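Local structure of EH1AB1 (Metagenome, 6I8F) at residues 259-273 with 288-302. The protein is an ester hydrolase of the alpha/beta hydrolase fold that probably cleaves carboxylic esters with a catalytic triad. Residues are numbered along the deposited sequence; the frame is centred on the assembly and turned at random.
Sequences LPPAFVLTAGYDPLR and IKTTYVNYPGTIHGF
Strands 262-267 and 290-296 run parallel at the edge of this chain's part of the alpha/beta hydrolase sheet, and the loops that follow them bring D270 against H300. A ladder of backbone bonds ties the strands, from A262 N to K289 O at one end to G268 N and Y295 O at the other. On one face, T266 OG1 sits 2.6 Å from Y292 OH and accepts from N294 ND2 at 2.7 Å, a hydroxyl held by two partners. On the opposite face, F263 CZ packs 3.5 Å from V293 CG1, while L265 sends CD1 to Y295 CE1 and CD2 to F302 CE1 (3.7 Å each). Helix 273-285 makes the connection a beta-alpha-beta crossover, and the second subunit continues the sheet antiparallel along T290-N294. Past the corner at G268, Y269 N binds T298 O, and water 2 bridges Y269 O and H300 N. D270 turns its carboxylate away from its own N (chi1 -176°), which presents OD2 to H300 ND1 at 2.7 Å; the donor arrives on the syn side, tilted about 32° out of the carboxylate plane, and OD2 lies in the imidazole plane. OD1 accepts from L272 N, a capping bond ahead of helix 273-285, with the N above the carboxylate plane, and L272 CD1 touches H300 CE1. Replacing D270 with an alanine would probably leave H300 ND1 without its acceptor and the imidazole freer to turn. H300 NE2 bonds S175 OG on the probable nucleophile elbow, consistent with a catalytic triad.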
loop_
_atom_site.group_PDB
_atom_site.type_symbol
_atom_site.label_atom_id
_atom_site.label_comp_id
_atom_site.label_asym_id
_atom_site.label_seq_id
_atom_site.Cartn_x
_atom_site.Cartn_y
_atom_site.Cartn_z
ATOM N N LEU A 259 -6.438 12.109 12.362
ATOM C CA LEU A 259 -6.496 10.663 12.483
ATOM C C LEU A 259 -5.165 10.091 12.011
ATOM O O LEU A 259 -4.488 10.707 11.195
ATOM C CB LEU A 259 -7.669 10.119 11.666
ATOM C CG LEU A 259 -9.056 10.471 12.200
ATOM C CD1 LEU A 259 -10.136 9.867 11.318
ATOM C CD2 LEU A 259 -9.231 10.023 13.657
ATOM N N PRO A 260 -4.728 8.928 12.541
ATOM C CA PRO A 260 -3.405 8.403 12.220
ATOM C C PRO A 260 -3.264 7.819 10.814
ATOM O O PRO A 260 -4.245 7.436 10.187
ATOM C CB PRO A 260 -3.167 7.290 13.241
ATOM C CG PRO A 260 -4.525 6.941 13.798
ATOM C CD PRO A 260 -5.449 8.106 13.524
ATOM N N PRO A 261 -2.022 7.725 10.290
ATOM C CA PRO A 261 -1.774 7.086 8.995
ATOM C C PRO A 261 -2.399 5.682 8.970
ATOM O O PRO A 261 -2.496 5.023 9.996
ATOM C CB PRO A 261 -0.243 7.038 8.894
ATOM C CG PRO A 261 0.226 8.157 9.801
ATOM C CD PRO A 261 -0.791 8.228 10.917
ATOM N N ALA A 262 -2.827 5.253 7.788
ATOM C CA ALA A 262 -3.698 4.120 7.665
ATOM C C ALA A 262 -3.262 3.240 6.495
ATOM O O ALA A 262 -2.649 3.711 5.543
ATOM C CB ALA A 262 -5.121 4.608 7.464
ATOM N N PHE A 263 -3.576 1.949 6.634
ATOM C CA PHE A 263 -3.635 0.983 5.572
ATOM C C PHE A 263 -5.083 0.488 5.522
ATOM O O PHE A 263 -5.582 -0.006 6.531
ATOM C CB PHE A 263 -2.645 -0.151 5.840
ATOM C CG PHE A 263 -2.722 -1.310 4.882
ATOM C CD1 PHE A 263 -2.019 -1.295 3.691
ATOM C CD2 PHE A 263 -3.480 -2.424 5.172
ATOM C CE1 PHE A 263 -2.076 -2.364 2.813
ATOM C CE2 PHE A 263 -3.558 -3.485 4.284
ATOM C CZ PHE A 263 -2.838 -3.461 3.116
ATOM N N VAL A 264 -5.748 0.637 4.372
ATOM C CA VAL A 264 -7.153 0.232 4.210
ATOM C C VAL A 264 -7.222 -0.777 3.057
ATOM O O VAL A 264 -6.805 -0.482 1.933
ATOM C CB VAL A 264 -8.071 1.446 3.962
ATOM C CG1 VAL A 264 -9.528 1.026 3.894
ATOM C CG2 VAL A 264 -7.886 2.543 5.002
ATOM N N LEU A 265 -7.715 -1.979 3.358
ATOM C CA LEU A 265 -7.797 -3.044 2.396
ATOM C C LEU A 265 -9.273 -3.387 2.164
ATOM O O LEU A 265 -10.029 -3.515 3.137
ATOM C CB LEU A 265 -7.016 -4.255 2.918
ATOM C CG LEU A 265 -6.972 -5.468 1.986
ATOM C CD1 LEU A 265 -5.681 -6.245 2.170
ATOM C CD2 LEU A 265 -8.164 -6.385 2.218
ATOM N N THR A 266 -9.660 -3.518 0.887
ATOM C CA THR A 266 -10.961 -4.059 0.528
ATOM C C THR A 266 -10.805 -5.338 -0.302
ATOM O O THR A 266 -9.828 -5.536 -1.035
ATOM C CB THR A 266 -11.837 -3.036 -0.209
ATOM O OG1 THR A 266 -11.144 -2.618 -1.385
ATOM C CG2 THR A 266 -12.201 -1.848 0.658
ATOM N N ALA A 267 -11.798 -6.214 -0.154
ATOM C CA ALA A 267 -11.977 -7.387 -0.996
ATOM C C ALA A 267 -12.964 -7.028 -2.114
ATOM O O ALA A 267 -13.941 -6.334 -1.867
ATOM C CB ALA A 267 -12.460 -8.552 -0.160
ATOM N N GLY A 268 -12.685 -7.508 -3.333
ATOM C CA GLY A 268 -13.453 -7.175 -4.542
ATOM C C GLY A 268 -14.905 -7.637 -4.488
ATOM O O GLY A 268 -15.795 -6.903 -4.894
ATOM N N TYR A 269 -15.135 -8.865 -4.017
ATOM C CA TYR A 269 -16.463 -9.475 -3.977
ATOM C C TYR A 269 -16.974 -9.430 -2.537
ATOM O O TYR A 269 -17.078 -10.458 -1.874
ATOM C CB TYR A 269 -16.412 -10.908 -4.520
ATOM C CG TYR A 269 -17.753 -11.499 -4.873
ATOM C CD1 TYR A 269 -18.313 -12.531 -4.135
ATOM C CD2 TYR A 269 -18.457 -11.046 -5.977
ATOM C CE1 TYR A 269 -19.543 -13.079 -4.470
ATOM C CE2 TYR A 269 -19.688 -11.581 -6.326
ATOM C CZ TYR A 269 -20.234 -12.602 -5.570
ATOM O OH TYR A 269 -21.446 -13.122 -5.914
ATOM N N ASP A 270 -17.285 -8.222 -2.073
ATOM C CA ASP A 270 -17.542 -7.948 -0.666
ATOM C C ASP A 270 -18.548 -6.809 -0.569
ATOM O O ASP A 270 -18.304 -5.735 -1.104
ATOM C CB ASP A 270 -16.240 -7.598 0.063
ATOM C CG ASP A 270 -16.368 -7.384 1.556
ATOM O OD1 ASP A 270 -17.513 -7.374 2.061
ATOM O OD2 ASP A 270 -15.313 -7.237 2.214
ATOM N N PRO A 271 -19.693 -6.987 0.128
ATOM C CA PRO A 271 -20.636 -5.882 0.335
ATOM C C PRO A 271 -20.038 -4.646 1.030
ATOM O O PRO A 271 -20.528 -3.550 0.794
ATOM C CB PRO A 271 -21.762 -6.500 1.186
ATOM C CG PRO A 271 -21.141 -7.744 1.776
ATOM C CD PRO A 271 -20.168 -8.243 0.727
ATOM N N LEU A 272 -19.005 -4.837 1.866
ATOM C CA LEU A 272 -18.374 -3.747 2.635
ATOM C C LEU A 272 -17.293 -3.024 1.811
ATOM O O LEU A 272 -16.706 -2.064 2.302
ATOM C CB LEU A 272 -17.751 -4.304 3.921
ATOM C CG LEU A 272 -18.695 -4.925 4.950
ATOM C CD1 LEU A 272 -17.945 -5.194 6.243
ATOM C CD2 LEU A 272 -19.897 -4.042 5.226
ATOM N N ARG A 273 -17.044 -3.478 0.575
ATOM C CA ARG A 273 -16.004 -2.921 -0.288
ATOM C C ARG A 273 -16.154 -1.396 -0.411
ATOM O O ARG A 273 -15.176 -0.670 -0.176
ATOM C CB ARG A 273 -16.045 -3.594 -1.667
ATOM C CG ARG A 273 -14.902 -3.206 -2.595
ATOM C CD ARG A 273 -15.161 -3.686 -4.016
ATOM N NE ARG A 273 -16.404 -3.125 -4.539
ATOM C CZ ARG A 273 -16.946 -3.425 -5.713
ATOM N NH1 ARG A 273 -16.414 -4.360 -6.480
ATOM N NH2 ARG A 273 -18.009 -2.761 -6.129
ATOM N N ILE A 288 -4.379 12.800 5.269
ATOM C CA ILE A 288 -3.768 11.739 6.070
ATOM C C ILE A 288 -2.987 10.821 5.120
ATOM O O ILE A 288 -3.482 10.488 4.041
ATOM C CB ILE A 288 -4.838 10.961 6.863
ATOM C CG1 ILE A 288 -5.728 11.877 7.713
ATOM C CG2 ILE A 288 -4.199 9.858 7.701
ATOM C CD1 ILE A 288 -4.992 12.737 8.704
ATOM N N LYS A 289 -1.769 10.424 5.520
ATOM C CA LYS A 289 -1.035 9.404 4.794
ATOM C C LYS A 289 -1.866 8.114 4.815
ATOM O O LYS A 289 -2.131 7.551 5.867
ATOM C CB LYS A 289 0.360 9.148 5.378
ATOM C CG LYS A 289 1.171 8.103 4.609
ATOM C CD LYS A 289 2.524 7.790 5.211
ATOM C CE LYS A 289 3.481 8.965 5.133
ATOM N NZ LYS A 289 4.789 8.679 5.780
ATOM N N THR A 290 -2.289 7.674 3.628
ATOM C CA THR A 290 -3.216 6.587 3.510
ATOM C C THR A 290 -2.760 5.677 2.375
ATOM O O THR A 290 -2.556 6.142 1.267
ATOM C CB THR A 290 -4.640 7.089 3.246
ATOM O OG1 THR A 290 -4.933 8.096 4.212
ATOM C CG2 THR A 290 -5.673 5.981 3.293
ATOM N N THR A 291 -2.634 4.388 2.677
ATOM C CA THR A 291 -2.409 3.372 1.682
ATOM C C THR A 291 -3.696 2.563 1.506
ATOM O O THR A 291 -4.160 1.952 2.462
ATOM C CB THR A 291 -1.268 2.448 2.109
ATOM O OG1 THR A 291 -0.115 3.241 2.399
ATOM C CG2 THR A 291 -0.945 1.404 1.064
ATOM N N TYR A 292 -4.259 2.569 0.297
ATOM C CA TYR A 292 -5.479 1.844 -0.019
ATOM C C TYR A 292 -5.153 0.720 -1.005
ATOM O O TYR A 292 -4.428 0.937 -1.968
ATOM C CB TYR A 292 -6.547 2.754 -0.636
ATOM C CG TYR A 292 -7.703 1.962 -1.184
ATOM C CD1 TYR A 292 -8.653 1.415 -0.333
ATOM C CD2 TYR A 292 -7.795 1.665 -2.533
ATOM C CE1 TYR A 292 -9.696 0.642 -0.817
ATOM C CE2 TYR A 292 -8.824 0.882 -3.032
ATOM C CZ TYR A 292 -9.776 0.362 -2.172
ATOM O OH TYR A 292 -10.799 -0.402 -2.659
ATOM N N VAL A 293 -5.708 -0.469 -0.769
ATOM C CA VAL A 293 -5.543 -1.574 -1.713
ATOM C C VAL A 293 -6.856 -2.350 -1.821
ATOM O O VAL A 293 -7.521 -2.590 -0.815
ATOM C CB VAL A 293 -4.380 -2.512 -1.335
ATOM C CG1 VAL A 293 -4.523 -3.089 0.063
ATOM C CG2 VAL A 293 -4.226 -3.626 -2.363
ATOM N N ASN A 294 -7.177 -2.743 -3.063
ATOM C CA ASN A 294 -8.286 -3.602 -3.370
ATOM C C ASN A 294 -7.736 -4.926 -3.900
ATOM O O ASN A 294 -6.880 -4.928 -4.793
ATOM C CB ASN A 294 -9.264 -2.974 -4.368
ATOM C CG ASN A 294 -10.458 -3.869 -4.636
ATOM O OD1 ASN A 294 -10.657 -4.325 -5.759
ATOM N ND2 ASN A 294 -11.226 -4.171 -3.609
ATOM N N TYR A 295 -8.226 -6.032 -3.321
ATOM C CA TYR A 295 -7.894 -7.394 -3.758
ATOM C C TYR A 295 -9.064 -7.916 -4.595
ATOM O O TYR A 295 -10.043 -8.406 -4.042
ATOM C CB TYR A 295 -7.578 -8.310 -2.566
ATOM C CG TYR A 295 -6.142 -8.241 -2.104
ATOM C CD1 TYR A 295 -5.625 -7.079 -1.554
ATOM C CD2 TYR A 295 -5.279 -9.319 -2.248
ATOM C CE1 TYR A 295 -4.296 -6.986 -1.161
ATOM C CE2 TYR A 295 -3.949 -9.246 -1.851
ATOM C CZ TYR A 295 -3.457 -8.071 -1.306
ATOM O OH TYR A 295 -2.152 -7.962 -0.932
ATOM N N PRO A 296 -9.022 -7.806 -5.944
ATOM C CA PRO A 296 -10.143 -8.252 -6.771
ATOM C C PRO A 296 -10.292 -9.779 -6.710
ATOM O O PRO A 296 -9.321 -10.501 -6.456
ATOM C CB PRO A 296 -9.790 -7.779 -8.189
ATOM C CG PRO A 296 -8.274 -7.621 -8.169
ATOM C CD PRO A 296 -7.911 -7.263 -6.742
ATOM N N GLY A 297 -11.513 -10.255 -6.934
ATOM C CA GLY A 297 -11.763 -11.684 -7.147
ATOM C C GLY A 297 -11.685 -12.517 -5.872
ATOM O O GLY A 297 -11.639 -13.733 -5.961
ATOM N N THR A 298 -11.672 -11.883 -4.692
ATOM C CA THR A 298 -11.734 -12.614 -3.422
ATOM C C THR A 298 -12.873 -12.035 -2.580
ATOM O O THR A 298 -13.491 -11.034 -2.962
ATOM C CB THR A 298 -10.392 -12.617 -2.676
ATOM O OG1 THR A 298 -10.471 -13.584 -1.621
ATOM C CG2 THR A 298 -10.016 -11.256 -2.130
ATOM N N ILE A 299 -13.115 -12.664 -1.425
ATOM C CA ILE A 299 -14.313 -12.445 -0.647
ATOM C C ILE A 299 -13.948 -11.920 0.739
ATOM O O ILE A 299 -12.843 -12.121 1.219
ATOM C CB ILE A 299 -15.128 -13.751 -0.514
ATOM C CG1 ILE A 299 -14.287 -14.882 0.080
ATOM C CG2 ILE A 299 -15.742 -14.129 -1.854
ATOM C CD1 ILE A 299 -15.071 -16.140 0.387
ATOM N N HIS A 300 -14.950 -11.330 1.390
ATOM C CA HIS A 300 -14.876 -10.970 2.774
ATOM C C HIS A 300 -14.438 -12.195 3.591
ATOM O O HIS A 300 -14.967 -13.290 3.406
ATOM C CB HIS A 300 -16.227 -10.424 3.242
ATOM C CG HIS A 300 -16.141 -9.682 4.525
ATOM N ND1 HIS A 300 -15.716 -8.356 4.584
ATOM C CD2 HIS A 300 -16.386 -10.077 5.796
ATOM C CE1 HIS A 300 -15.724 -7.968 5.849
ATOM N NE2 HIS A 300 -16.138 -9.009 6.612
ATOM N N GLY A 301 -13.470 -11.990 4.490
ATOM C CA GLY A 301 -12.933 -13.048 5.355
ATOM C C GLY A 301 -11.598 -13.597 4.885
ATOM O O GLY A 301 -10.942 -14.301 5.641
ATOM N N PHE A 302 -11.176 -13.280 3.649
ATOM C CA PHE A 302 -10.039 -13.967 3.017
ATOM C C PHE A 302 -8.728 -13.760 3.800
ATOM O O PHE A 302 -7.822 -14.561 3.677
ATOM C CB PHE A 302 -9.885 -13.542 1.553
ATOM C CG PHE A 302 -9.170 -12.238 1.290
ATOM C CD1 PHE A 302 -9.820 -11.019 1.416
ATOM C CD2 PHE A 302 -7.858 -12.234 0.840
ATOM C CE1 PHE A 302 -9.158 -9.827 1.144
ATOM C CE2 PHE A 302 -7.198 -11.044 0.569
ATOM C CZ PHE A 302 -7.854 -9.841 0.710
HETATM O O HOH W 1 -0.098 4.460 4.763
HETATM O O HOH W 2 -17.613 -11.419 0.392
#